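Local atomic coordinates of ketol-acid reductoisomerase (NAD(+)) (uncultured archaeon GZfos26G2, PDB entry 4XDY), a protein that catalyses the magnesium-dependent alkyl migration and NADH-linked reduction of 2-acetolactate to 2,3-dihydroxyisovalerate in branched-chain amino acid biosynthesis. Residues A[129-134]-A[154-159]; A[143-148]-A[175-180]; A[213-218]-A[316-321]. One frame throughout, in Å; residues are numbered along the deposited sequence.

Contact 1: residues A[129-134]-A[154-159]; sequences VIMVAP and LVAVKQ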
ATOM      1  N   VAL A 129      18.375  27.903 -10.710  1.00 22.25           N
ATOM      2  CA  VAL A 129      17.808  27.244  -9.498  1.00 19.27           C
ATOM      3  C   VAL A 129      16.633  26.382  -9.942  1.00 19.03           C
ATOM      4  O   VAL A 129      15.613  26.908 -10.483  1.00 20.99           O
ATOM      5  CB  VAL A 129      17.399  28.239  -8.413  1.00 21.93           C
ATOM      6  CG1 VAL A 129      16.813  27.507  -7.147  1.00 23.21           C
ATOM      7  CG2 VAL A 129      18.539  29.091  -7.996  1.00 23.88           C
ATOM      8  N   ILE A 130      16.812  25.080  -9.794  1.00 18.50           N
ATOM      9  CA  ILE A 130      15.913  24.100 -10.308  1.00 19.88           C
ATOM     10  C   ILE A 130      15.524  23.076  -9.241  1.00 19.72           C
ATOM     11  O   ILE A 130      16.236  22.911  -8.248  1.00 19.47           O
ATOM     12  CB  ILE A 130      16.451  23.410 -11.556  1.00 20.73           C
ATOM     13  CG1 ILE A 130      17.787  22.788 -11.265  1.00 22.33           C
ATOM     14  CG2 ILE A 130      16.570  24.478 -12.671  1.00 21.23           C
ATOM     15  CD1 ILE A 130      18.229  21.869 -12.341  1.00 23.16           C
ATOM     16  N   MET A 131      14.467  22.334  -9.532  1.00 20.00           N
ATOM     17  CA  MET A 131      14.033  21.242  -8.674  1.00 19.97           C
ATOM     18  C   MET A 131      13.535  20.097  -9.496  1.00 18.81           C
ATOM     19  O   MET A 131      12.728  20.276 -10.446  1.00 19.08           O
ATOM     20  CB  MET A 131      12.908  21.693  -7.685  1.00 21.11           C
ATOM     21  CG  MET A 131      12.449  20.432  -7.034  1.00 23.47           C
ATOM     22  SD  MET A 131      11.576  20.842  -5.598  1.00 34.44           S
ATOM     23  CE  MET A 131      10.353  21.410  -6.310  1.00 13.38           C
ATOM     24  N   VAL A 132      14.029  18.904  -9.192  1.00 17.75           N
ATOM     25  CA  VAL A 132      13.509  17.653  -9.705  1.00 17.71           C
ATOM     26  C   VAL A 132      13.033  16.795  -8.520  1.00 19.74           C
ATOM     27  O   VAL A 132      13.870  16.228  -7.775  1.00 20.01           O
ATOM     28  CB  VAL A 132      14.504  16.936 -10.621  1.00 22.00           C
ATOM     29  CG1 VAL A 132      14.837  17.868 -11.827  1.00 23.13           C
ATOM     30  CG2 VAL A 132      15.854  16.587  -9.915  1.00 20.90           C
ATOM     31  N   ALA A 133      11.732  16.797  -8.297  1.00 17.07           N
ATOM     32  CA  ALA A 133      11.156  16.202  -7.068  1.00 17.79           C
ATOM     33  C   ALA A 133      10.453  14.923  -7.350  1.00 16.81           C
ATOM     34  O   ALA A 133       9.385  14.965  -7.966  1.00 18.57           O
ATOM     35  CB  ALA A 133      10.211  17.181  -6.424  1.00 20.78           C
ATOM     36  N   PRO A 134      11.007  13.736  -6.915  1.00 19.27           N
ATOM     37  CA  PRO A 134      10.336  12.485  -7.216  1.00 18.57           C
ATOM     38  C   PRO A 134       9.214  12.306  -6.202  1.00 20.40           C
ATOM     39  O   PRO A 134       9.454  12.536  -5.029  1.00 19.74           O
ATOM     40  CB  PRO A 134      11.450  11.413  -7.029  1.00 21.99           C
ATOM     41  CG  PRO A 134      12.367  12.043  -6.027  1.00 21.75           C
ATOM     42  CD  PRO A 134      12.227  13.516  -6.114  1.00 19.31           C
ATOM     43  N   LEU A 154       7.985  16.016 -10.243  1.00 19.63           N
ATOM     44  CA  LEU A 154       7.593  17.410 -10.360  1.00 19.81           C
ATOM     45  C   LEU A 154       8.858  18.192 -10.669  1.00 22.48           C
ATOM     46  O   LEU A 154       9.939  17.994 -10.014  1.00 20.22           O
ATOM     47  CB  LEU A 154       6.970  17.933  -9.048  1.00 20.42           C
ATOM     48  CG  LEU A 154       5.452  17.753  -8.947  1.00 21.43           C
ATOM     49  CD1 LEU A 154       4.899  16.418  -9.244  1.00 24.43           C
ATOM     50  CD2 LEU A 154       4.968  18.207  -7.551  1.00 23.37           C
ATOM     51  N   VAL A 155       8.771  19.084 -11.674  1.00 20.96           N
ATOM     52  CA  VAL A 155       9.916  19.861 -12.082  1.00 20.78           C
ATOM     53  C   VAL A 155       9.595  21.342 -12.018  1.00 22.25           C
ATOM     54  O   VAL A 155       8.599  21.793 -12.569  1.00 22.37           O
ATOM     55  CB  VAL A 155      10.389  19.450 -13.490  1.00 22.87           C
ATOM     56  CG1 VAL A 155      11.463  20.400 -14.013  1.00 24.96           C
ATOM     57  CG2 VAL A 155      10.878  18.045 -13.498  1.00 24.68           C
ATOM     58  N   ALA A 156      10.408  22.096 -11.294  1.00 21.35           N
ATOM     59  CA  ALA A 156      10.246  23.503 -11.129  1.00 20.81           C
ATOM     60  C   ALA A 156      11.549  24.276 -11.450  1.00 21.41           C
ATOM     61  O   ALA A 156      12.637  23.747 -11.296  1.00 21.34           O
ATOM     62  CB  ALA A 156       9.808  23.872  -9.757  1.00 20.42           C
ATOM     63  N   VAL A 157      11.372  25.534 -11.843  1.00 22.95           N
ATOM     64  CA  VAL A 157      12.476  26.456 -12.106  1.00 21.63           C
ATOM     65  C   VAL A 157      12.230  27.746 -11.412  1.00 21.95           C
ATOM     66  O   VAL A 157      11.228  28.429 -11.641  1.00 25.23           O
ATOM     67  CB  VAL A 157      12.673  26.698 -13.644  1.00 23.01           C
ATOM     68  CG1 VAL A 157      13.842  27.660 -13.823  1.00 22.53           C
ATOM     69  CG2 VAL A 157      12.905  25.415 -14.360  1.00 26.84           C
ATOM     70  N   LYS A 158      13.151  28.133 -10.549  1.00 20.55           N
ATOM     71  CA  LYS A 158      12.986  29.349  -9.770  1.00 21.46           C
ATOM     72  C   LYS A 158      13.821  30.477 -10.435  1.00 23.79           C
ATOM     73  O   LYS A 158      13.410  31.602 -10.366  1.00 23.36           O
ATOM     74  CB  LYS A 158      13.559  29.138  -8.380  1.00 23.93           C
ATOM     75  CG  LYS A 158      13.584  30.375  -7.457  1.00 26.53           C
ATOM     76  CD  LYS A 158      12.131  30.670  -7.119  1.00 33.76           C
ATOM     77  CE  LYS A 158      11.856  31.695  -6.051  1.00 40.76           C
ATOM     78  NZ  LYS A 158      10.373  31.499  -5.872  1.00 39.14           N
ATOM     79  N   GLN A 159      14.999  30.120 -10.977  1.00 25.46           N
ATOM     80  CA  GLN A 159      15.921  31.120 -11.637  1.00 23.65           C
ATOM     81  C   GLN A 159      16.509  30.474 -12.903  1.00 21.96           C
ATOM     82  O   GLN A 159      16.902  29.304 -12.915  1.00 21.59           O
ATOM     83  CB  GLN A 159      17.098  31.517 -10.739  1.00 24.24           C
ATOM     84  CG  GLN A 159      16.711  32.192  -9.459  1.00 26.12           C
ATOM     85  CD  GLN A 159      17.815  32.762  -8.644  1.00 25.56           C
ATOM     86  OE1 GLN A 159      17.516  33.303  -7.595  1.00 32.13           O
ATOM     87  NE2 GLN A 159      19.064  32.509  -8.986  1.00 24.48           N
TER
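Met131 and Ala156 form the middle hydrogen-bonded pair of two antiparallel strands, 129-134 and 154-157, whose axes approach to 4.7 Å; their ladder runs from Ala133 paired with Leu154 to a classic beta bulge, where Lys158 and Gln159 both face Val129. At the bulge Val129 O accepts from Lys158 N at 2.8 Å and, weakly, from Gln159 N, while Val129 N returns a bond to Gln159 O at 3.0 Å. Val129 meets both bulge side chains: its CG1 runs alongside Lys158 CB at 3.8 Å. With CG1 opposite the backbone N (chi1 -180°), Val129 CG2 lies beside that N and meets the carboxamide of Gln159, 3.6 Å from NE2, whose own hydrogen bonds go to the carbonyls of Val127 and Pro124. Lys158 instead sends NZ away to a salt bridge with Glu189. On the face of Ile130 and Val132, Ile130 CG2 touches Val157 CG2 at 4.1 Å, and this face packs against helix 165-175. The opposite face, carrying Met131, Ala133 and Leu154, packs on helix 188-203. This antiparallel pair extends the otherwise largely parallel Rossmann sheet of the N-terminal domain, and Pro134, at its end, belongs to the dinucleotide pocket.

Contact 2: residues A[143-148]-A[175-180]; sequences KAYLEG and AMHWTK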
ATOM      1  N   LYS A 143      14.319   0.871  -7.412  1.00 22.28           N
ATOM      2  CA  LYS A 143      13.702  -0.336  -7.863  1.00 25.72           C
ATOM      3  C   LYS A 143      12.924  -0.148  -9.112  1.00 25.40           C
ATOM      4  O   LYS A 143      13.029  -0.991 -10.054  1.00 24.06           O
ATOM      5  CB  LYS A 143      12.790  -0.923  -6.805  1.00 32.07           C
ATOM      6  CG  LYS A 143      13.507  -1.669  -5.694  1.00 43.57           C
ATOM      7  CD  LYS A 143      12.484  -2.305  -4.744  1.00 52.68           C
ATOM      8  CE  LYS A 143      11.796  -3.497  -5.407  1.00 59.56           C
ATOM      9  NZ  LYS A 143      10.617  -3.183  -6.248  1.00 62.38           N
ATOM     10  N   ALA A 144      12.113   0.922  -9.155  1.00 24.46           N
ATOM     11  CA  ALA A 144      11.359   1.200 -10.370  1.00 23.95           C
ATOM     12  C   ALA A 144      12.293   1.352 -11.580  1.00 25.58           C
ATOM     13  O   ALA A 144      11.990   0.831 -12.695  1.00 24.33           O
ATOM     14  CB  ALA A 144      10.470   2.465 -10.201  1.00 24.57           C
ATOM     15  N   TYR A 145      13.405   2.059 -11.390  1.00 22.69           N
ATOM     16  CA  TYR A 145      14.332   2.293 -12.480  1.00 25.29           C
ATOM     17  C   TYR A 145      14.934   0.942 -12.949  1.00 27.96           C
ATOM     18  O   TYR A 145      14.946   0.642 -14.147  1.00 25.88           O
ATOM     19  CB  TYR A 145      15.440   3.223 -12.004  1.00 25.62           C
ATOM     20  CG  TYR A 145      16.529   3.480 -13.000  1.00 25.00           C
ATOM     21  CD1 TYR A 145      17.522   2.532 -13.225  1.00 27.00           C
ATOM     22  CD2 TYR A 145      16.563   4.619 -13.737  1.00 23.29           C
ATOM     23  CE1 TYR A 145      18.531   2.744 -14.187  1.00 28.91           C
ATOM     24  CE2 TYR A 145      17.550   4.849 -14.684  1.00 27.58           C
ATOM     25  CZ  TYR A 145      18.563   3.893 -14.871  1.00 29.50           C
ATOM     26  OH  TYR A 145      19.573   4.146 -15.801  1.00 27.82           O
ATOM     27  N   LEU A 146      15.296   0.113 -11.987  1.00 27.13           N
ATOM     28  CA  LEU A 146      15.928  -1.196 -12.299  1.00 28.30           C
ATOM     29  C   LEU A 146      14.912  -2.115 -12.948  1.00 33.79           C
ATOM     30  O   LEU A 146      15.286  -2.965 -13.740  1.00 34.43           O
ATOM     31  CB  LEU A 146      16.476  -1.826 -11.048  1.00 28.74           C
ATOM     32  CG  LEU A 146      17.771  -1.105 -10.561  1.00 31.16           C
ATOM     33  CD1 LEU A 146      18.204  -1.749  -9.256  1.00 32.02           C
ATOM     34  CD2 LEU A 146      18.896  -1.118 -11.621  1.00 30.36           C
ATOM     35  N   GLU A 147      13.624  -1.930 -12.639  1.00 30.20           N
ATOM     36  CA  GLU A 147      12.569  -2.694 -13.274  1.00 32.35           C
ATOM     37  C   GLU A 147      12.130  -2.242 -14.658  1.00 30.36           C
ATOM     38  O   GLU A 147      11.213  -2.849 -15.196  1.00 30.26           O
ATOM     39  CB  GLU A 147      11.345  -2.766 -12.353  1.00 35.05           C
ATOM     40  CG  GLU A 147      11.550  -3.767 -11.213  1.00 41.62           C
ATOM     41  CD  GLU A 147      10.576  -3.572 -10.067  1.00 44.41           C
ATOM     42  OE1 GLU A 147       9.668  -2.718 -10.200  1.00 40.96           O
ATOM     43  OE2 GLU A 147      10.730  -4.240  -9.030  1.00 45.23           O
ATOM     44  N   GLY A 148      12.730  -1.200 -15.229  1.00 28.34           N
ATOM     45  CA  GLY A 148      12.346  -0.727 -16.572  1.00 29.92           C
ATOM     46  C   GLY A 148      11.242   0.320 -16.570  1.00 30.92           C
ATOM     47  O   GLY A 148      10.734   0.730 -17.603  1.00 28.42           O
ATOM     48  N   ALA A 175      16.738  11.133 -17.788  1.00 24.20           N
ATOM     49  CA  ALA A 175      17.903  10.264 -17.495  1.00 22.27           C
ATOM     50  C   ALA A 175      17.615   9.323 -16.263  1.00 25.35           C
ATOM     51  O   ALA A 175      18.065   8.167 -16.193  1.00 24.50           O
ATOM     52  CB  ALA A 175      19.114  11.083 -17.248  1.00 22.61           C
ATOM     53  N   MET A 176      16.834   9.843 -15.301  1.00 24.62           N
ATOM     54  CA  MET A 176      16.389   8.997 -14.139  1.00 22.84           C
ATOM     55  C   MET A 176      15.154   8.196 -14.399  1.00 23.08           C
ATOM     56  O   MET A 176      14.722   7.406 -13.542  1.00 24.70           O
ATOM     57  CB  MET A 176      16.257   9.856 -12.858  1.00 22.47           C
ATOM     58  CG  MET A 176      17.585  10.391 -12.408  1.00 23.28           C
ATOM     59  SD  MET A 176      17.649  11.317 -10.874  1.00 22.54           S
ATOM     60  CE  MET A 176      16.772  12.809 -11.341  1.00 22.49           C
ATOM     61  N   HIS A 177      14.610   8.303 -15.624  1.00 22.82           N
ATOM     62  CA  HIS A 177      13.467   7.504 -16.091  1.00 24.45           C
ATOM     63  C   HIS A 177      12.118   7.832 -15.415  1.00 22.70           C
ATOM     64  O   HIS A 177      11.134   7.060 -15.510  1.00 23.91           O
ATOM     65  CB  HIS A 177      13.749   6.009 -16.008  1.00 26.33           C
ATOM     66  CG  HIS A 177      14.894   5.532 -16.880  1.00 26.48           C
ATOM     67  ND1 HIS A 177      15.176   4.197 -17.047  1.00 28.57           N
ATOM     68  CD2 HIS A 177      15.815   6.203 -17.616  1.00 28.06           C
ATOM     69  CE1 HIS A 177      16.227   4.063 -17.854  1.00 29.42           C
ATOM     70  NE2 HIS A 177      16.668   5.260 -18.167  1.00 27.06           N
ATOM     71  N   TRP A 178      12.057   8.978 -14.756  1.00 23.14           N
ATOM     72  CA  TRP A 178      10.812   9.400 -14.089  1.00 19.98           C
ATOM     73  C   TRP A 178       9.762   9.736 -15.148  1.00 21.55           C
ATOM     74  O   TRP A 178       8.595   9.634 -14.924  1.00 21.93           O
ATOM     75  CB  TRP A 178      11.027  10.633 -13.227  1.00 18.96           C
ATOM     76  CG  TRP A 178      12.000  10.501 -12.056  1.00 18.94           C
ATOM     77  CD1 TRP A 178      12.699   9.393 -11.672  1.00 20.42           C
ATOM     78  CD2 TRP A 178      12.445  11.559 -11.222  1.00 19.13           C
ATOM     79  NE1 TRP A 178      13.571   9.691 -10.649  1.00 19.15           N
ATOM     80  CE2 TRP A 178      13.424  11.006 -10.331  1.00 21.11           C
ATOM     81  CE3 TRP A 178      12.145  12.904 -11.130  1.00 20.33           C
ATOM     82  CZ2 TRP A 178      14.097  11.791  -9.391  1.00 21.32           C
ATOM     83  CZ3 TRP A 178      12.802  13.660 -10.196  1.00 21.07           C
ATOM     84  CH2 TRP A 178      13.758  13.089  -9.344  1.00 22.24           C
ATOM     85  N   THR A 179      10.232  10.147 -16.331  1.00 23.57           N
ATOM     86  CA  THR A 179       9.339  10.402 -17.466  1.00 23.72           C
ATOM     87  C   THR A 179       8.572   9.189 -17.915  1.00 24.27           C
ATOM     88  O   THR A 179       7.515   9.340 -18.547  1.00 24.58           O
ATOM     89  CB  THR A 179      10.190  10.962 -18.676  1.00 25.98           C
ATOM     90  OG1 THR A 179      11.394  10.203 -18.805  1.00 23.88           O
ATOM     91  CG2 THR A 179      10.539  12.343 -18.448  1.00 26.53           C
ATOM     92  N   LYS A 180       9.026   7.973 -17.567  1.00 23.38           N
ATOM     93  CA  LYS A 180       8.242   6.811 -17.880  1.00 26.18           C
ATOM     94  C   LYS A 180       6.899   6.770 -17.129  1.00 23.46           C
ATOM     95  O   LYS A 180       5.874   6.246 -17.613  1.00 24.97           O
ATOM     96  CB  LYS A 180       9.043   5.540 -17.719  1.00 26.02           C
ATOM     97  CG  LYS A 180      10.260   5.503 -18.641  1.00 26.47           C
ATOM     98  CD  LYS A 180      10.936   4.175 -18.533  1.00 27.11           C
ATOM     99  CE  LYS A 180      12.300   4.192 -19.166  1.00 29.91           C
ATOM    100  NZ  LYS A 180      12.157   4.363 -20.629  1.00 29.53           N
TER
HETATM  101  O   HOH W   1      13.766   2.323 -15.999  1.00 26.08           O
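Tyr145 lies on the imidazole of His177 in an offset stack, ring centroids 4.2 Å apart and planes 24° from parallel. The overlap is lopsided: Tyr145 CE2 sits over the middle of the His177 ring, 3.4 Å from ND1. Along the phenol's edge, near its plane, come two carbonyl oxygens, Met176 O at 3.3 Å from CD2 and Ala175 O. One water joins the partners a second time, donating to Tyr145 O at 2.8 Å and lying 2.6 Å from His177 ND1, in the imidazole plane. With His177 replaced by an alanine, this side of the phenol would probably lose its stacking partner and the water its second protein ligand. Farther along, the aliphatic part of Lys180 runs by Gly148, CD 3.6 Å from the carbonyl O, before NZ pairs with Asp6. The phenol is directed by CG standing anti to the backbone N of Tyr145 (chi1 176°), and its OH is tied to Ser38, which also bonds Ala175 O. Gly148 and His177 each end a helix with positive phi in a Schellman motif; in the latter this turn presents the imidazole to the phenol. The contact thus joins the C-terminal ends of helices 138-146 and 165-175, with Tyr145 and Met176 also packed on helix 26-37 and Met176 reaching strand 128-134.

Contact 3: residues A[213-218]-A[316-321]; sequences NGFEVL and HQVETV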
ATOM      1  N   ASN A 213      -4.381   2.853  14.674  1.00 17.98           N
ATOM      2  CA  ASN A 213      -5.645   2.912  15.374  1.00 17.71           C
ATOM      3  C   ASN A 213      -6.496   1.678  15.114  1.00 18.96           C
ATOM      4  O   ASN A 213      -7.081   1.107  16.082  1.00 17.74           O
ATOM      5  CB  ASN A 213      -6.442   4.209  15.055  1.00 19.05           C
ATOM      6  CG  ASN A 213      -5.962   5.375  15.860  1.00 21.58           C
ATOM      7  OD1 ASN A 213      -6.361   5.539  16.994  1.00 21.42           O
ATOM      8  ND2 ASN A 213      -5.090   6.222  15.259  1.00 22.74           N
ATOM      9  N   GLY A 214      -6.535   1.183  13.866  1.00 18.30           N
ATOM     10  CA  GLY A 214      -7.221  -0.093  13.633  1.00 18.28           C
ATOM     11  C   GLY A 214      -6.671  -1.256  14.442  1.00 18.98           C
ATOM     12  O   GLY A 214      -7.442  -2.062  15.045  1.00 17.91           O
ATOM     13  N   PHE A 215      -5.361  -1.358  14.470  1.00 18.31           N
ATOM     14  CA  PHE A 215      -4.657  -2.439  15.155  1.00 17.25           C
ATOM     15  C   PHE A 215      -5.017  -2.356  16.663  1.00 17.91           C
ATOM     16  O   PHE A 215      -5.378  -3.356  17.282  1.00 18.02           O
ATOM     17  CB  PHE A 215      -3.160  -2.253  14.962  1.00 18.08           C
ATOM     18  CG  PHE A 215      -2.306  -3.264  15.707  1.00 17.87           C
ATOM     19  CD1 PHE A 215      -1.952  -3.018  17.052  1.00 20.28           C
ATOM     20  CD2 PHE A 215      -1.771  -4.369  15.077  1.00 19.76           C
ATOM     21  CE1 PHE A 215      -1.135  -3.884  17.729  1.00 20.85           C
ATOM     22  CE2 PHE A 215      -0.956  -5.272  15.785  1.00 19.90           C
ATOM     23  CZ  PHE A 215      -0.664  -5.015  17.093  1.00 21.12           C
ATOM     24  N   GLU A 216      -4.940  -1.150  17.234  1.00 17.69           N
ATOM     25  CA  GLU A 216      -5.274  -0.952  18.644  1.00 19.09           C
ATOM     26  C   GLU A 216      -6.725  -1.332  18.996  1.00 18.52           C
ATOM     27  O   GLU A 216      -7.031  -1.918  20.012  1.00 17.54           O
ATOM     28  CB  GLU A 216      -4.967   0.463  19.090  1.00 18.41           C
ATOM     29  CG  GLU A 216      -3.478   0.787  19.133  1.00 18.83           C
ATOM     30  CD  GLU A 216      -3.182   2.226  19.622  1.00 20.38           C
ATOM     31  OE1 GLU A 216      -4.143   2.944  19.914  1.00 23.25           O
ATOM     32  OE2 GLU A 216      -2.003   2.619  19.599  1.00 21.08           O
ATOM     33  N   VAL A 217      -7.649  -0.924  18.159  1.00 16.46           N
ATOM     34  CA  VAL A 217      -9.018  -1.296  18.340  1.00 19.07           C
ATOM     35  C   VAL A 217      -9.230  -2.797  18.431  1.00 18.94           C
ATOM     36  O   VAL A 217      -9.946  -3.292  19.383  1.00 17.51           O
ATOM     37  CB  VAL A 217      -9.944  -0.584  17.325  1.00 18.09           C
ATOM     38  CG1 VAL A 217     -11.354  -1.220  17.376  1.00 19.87           C
ATOM     39  CG2 VAL A 217      -9.960   0.934  17.551  1.00 18.04           C
ATOM     40  N   LEU A 218      -8.658  -3.547  17.502  1.00 17.96           N
ATOM     41  CA  LEU A 218      -8.730  -4.997  17.576  1.00 18.13           C
ATOM     42  C   LEU A 218      -8.110  -5.565  18.863  1.00 18.67           C
ATOM     43  O   LEU A 218      -8.733  -6.398  19.529  1.00 18.56           O
ATOM     44  CB  LEU A 218      -8.124  -5.598  16.331  1.00 17.93           C
ATOM     45  CG  LEU A 218      -9.045  -5.416  15.064  1.00 18.70           C
ATOM     46  CD1 LEU A 218      -8.238  -5.972  13.885  1.00 19.47           C
ATOM     47  CD2 LEU A 218     -10.308  -6.207  15.196  1.00 19.34           C
ATOM     48  N   HIS A 316       5.860   0.186  20.245  1.00 23.33           N
ATOM     49  CA  HIS A 316       4.472  -0.196  20.006  1.00 22.32           C
ATOM     50  C   HIS A 316       4.394  -1.634  19.599  1.00 21.34           C
ATOM     51  O   HIS A 316       5.193  -2.154  18.804  1.00 21.36           O
ATOM     52  CB  HIS A 316       3.849   0.729  18.920  1.00 22.36           C
ATOM     53  CG  HIS A 316       2.366   0.731  18.923  1.00 21.22           C
ATOM     54  ND1 HIS A 316       1.628  -0.294  18.383  1.00 22.71           N
ATOM     55  CD2 HIS A 316       1.462   1.636  19.362  1.00 24.42           C
ATOM     56  CE1 HIS A 316       0.343  -0.069  18.544  1.00 23.23           C
ATOM     57  NE2 HIS A 316       0.212   1.112  19.123  1.00 22.58           N
ATOM     58  N   GLN A 317       3.363  -2.291  20.103  1.00 20.26           N
ATOM     59  CA  GLN A 317       3.073  -3.639  19.695  1.00 22.30           C
ATOM     60  C   GLN A 317       3.011  -3.941  18.199  1.00 20.66           C
ATOM     61  O   GLN A 317       3.391  -5.012  17.780  1.00 20.35           O
ATOM     62  CB  GLN A 317       1.756  -4.024  20.363  1.00 25.85           C
ATOM     63  CG  GLN A 317       1.629  -5.443  20.669  1.00 26.24           C
ATOM     64  CD  GLN A 317       0.369  -5.750  21.446  1.00 23.79           C
ATOM     65  OE1 GLN A 317      -0.590  -4.951  21.503  1.00 25.17           O
ATOM     66  NE2 GLN A 317       0.371  -6.889  22.031  1.00 24.15           N
ATOM     67  N   VAL A 318       2.513  -3.006  17.386  1.00 17.90           N
ATOM     68  CA  VAL A 318       2.456  -3.214  15.969  1.00 20.33           C
ATOM     69  C   VAL A 318       3.847  -3.447  15.387  1.00 19.28           C
ATOM     70  O   VAL A 318       4.050  -4.257  14.511  1.00 19.86           O
ATOM     71  CB  VAL A 318       1.655  -2.075  15.274  1.00 20.11           C
ATOM     72  CG1 VAL A 318       2.483  -0.836  15.188  1.00 20.07           C
ATOM     73  CG2 VAL A 318       1.234  -2.615  13.928  1.00 21.46           C
ATOM     74  N   GLU A 319       4.839  -2.769  15.971  1.00 19.03           N
ATOM     75  CA  GLU A 319       6.204  -2.896  15.593  1.00 18.06           C
ATOM     76  C   GLU A 319       6.914  -4.139  16.166  1.00 17.74           C
ATOM     77  O   GLU A 319       7.641  -4.813  15.476  1.00 18.77           O
ATOM     78  CB  GLU A 319       6.946  -1.578  15.942  1.00 18.67           C
ATOM     79  CG  GLU A 319       6.598  -0.383  15.049  1.00 19.28           C
ATOM     80  CD  GLU A 319       6.992  -0.650  13.597  1.00 19.83           C
ATOM     81  OE1 GLU A 319       8.180  -0.701  13.263  1.00 22.22           O
ATOM     82  OE2 GLU A 319       6.065  -0.968  12.785  1.00 19.57           O
ATOM     83  N   THR A 320       6.686  -4.427  17.429  1.00 18.04           N
ATOM     84  CA  THR A 320       7.360  -5.587  18.025  1.00 20.36           C
ATOM     85  C   THR A 320       6.736  -6.897  17.510  1.00 19.05           C
ATOM     86  O   THR A 320       7.454  -7.827  17.134  1.00 20.04           O
ATOM     87  CB  THR A 320       7.306  -5.533  19.579  1.00 20.93           C
ATOM     88  OG1 THR A 320       5.989  -5.469  20.001  1.00 21.69           O
ATOM     89  CG2 THR A 320       8.037  -4.305  20.168  1.00 24.16           C
ATOM     90  N   VAL A 321       5.419  -6.938  17.404  1.00 18.72           N
ATOM     91  CA  VAL A 321       4.814  -8.153  16.853  1.00 20.10           C
ATOM     92  C   VAL A 321       5.055  -8.269  15.375  1.00 18.65           C
ATOM     93  O   VAL A 321       5.362  -9.347  14.848  1.00 20.36           O
ATOM     94  CB  VAL A 321       3.328  -8.234  17.190  1.00 21.95           C
ATOM     95  CG1 VAL A 321       2.690  -9.494  16.601  1.00 24.80           C
ATOM     96  CG2 VAL A 321       3.158  -8.243  18.701  1.00 25.45           C
TER
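Phe215 and Glu216, neighbours on helix 205-220, meet the start of helix 317-327 in two different ways, one through a ring face and one through a hydrogen bond. Val318 stands over the Phe215 ring: its CB lies 3.9 Å from the centroid and almost exactly on the ring normal, a CH-pi contact, and CG2 leans toward one side, 3.7 Å from CD2. The phenyl reaches this position because CG is anti to the backbone N (chi1 176°). The Gln317 side chain crosses that of Phe215 at about a right angle, with CB 3.9 Å from Phe215 CE1. His316 and Phe215 slide past each other in opposite directions, their ring planes 61° apart, with His316 CE1 4.0 Å from Phe215 CD1.

The imidazole is used at both nitrogens. Its NE2 donates to Glu216 OE2 at 2.7 Å in a nearly straight bond (168° at the hydrogen), and OE2 receives it on the anti lone pair. Carboxylate and imidazole are nearly coplanar. ND1 accepts from Val318 N at 3.0 Å, also in the imidazole plane, so that His316 caps the new helix with its side chain. Two in-plane bonds from different sides of the ring restrain its rotation. This pattern identifies NE2 as the protonated nitrogen and ND1 as an acceptor. Glu216 has further charged partners: OE2 also meets Arg212, and OE1 pairs with Lys276 of the second subunit, which would probably stabilise its negative charge.

Within the all-helical C-terminal knotted domain, this contact joins helix 205-220 to the beginning of helix 317-327. Helix 225-254 completes the surroundings: Phe215 packs on its Pro225 and Ala228, Gln317 on Pro225 and Val318 on Val233, while the second subunit also meets this region at Glu319, through the backbone N atoms of its Ile248 and Lys249.

In the fold
From the N terminus, the chain enters contact 1 on strand 128-134, opens contact 2 on helix 138-146, returns to contact 1 on strand 153-157 and closes contact 2 after helix 165-175. The two loops therefore cross, all within the Rossmann domain, and they touch: Trp178 of contact 2 lies against Val132, Ala133 and Pro134 of contact 1, and Met176 against Val132. One pairs sheet strands; the other joins helix ends beside that sheet. Contact 3 follows in series within the knotted domain, where it closes a mainly helical loop of 97 residues. Its centre is about 39 Å from that of contact 1 and 35 Å from that of contact 2.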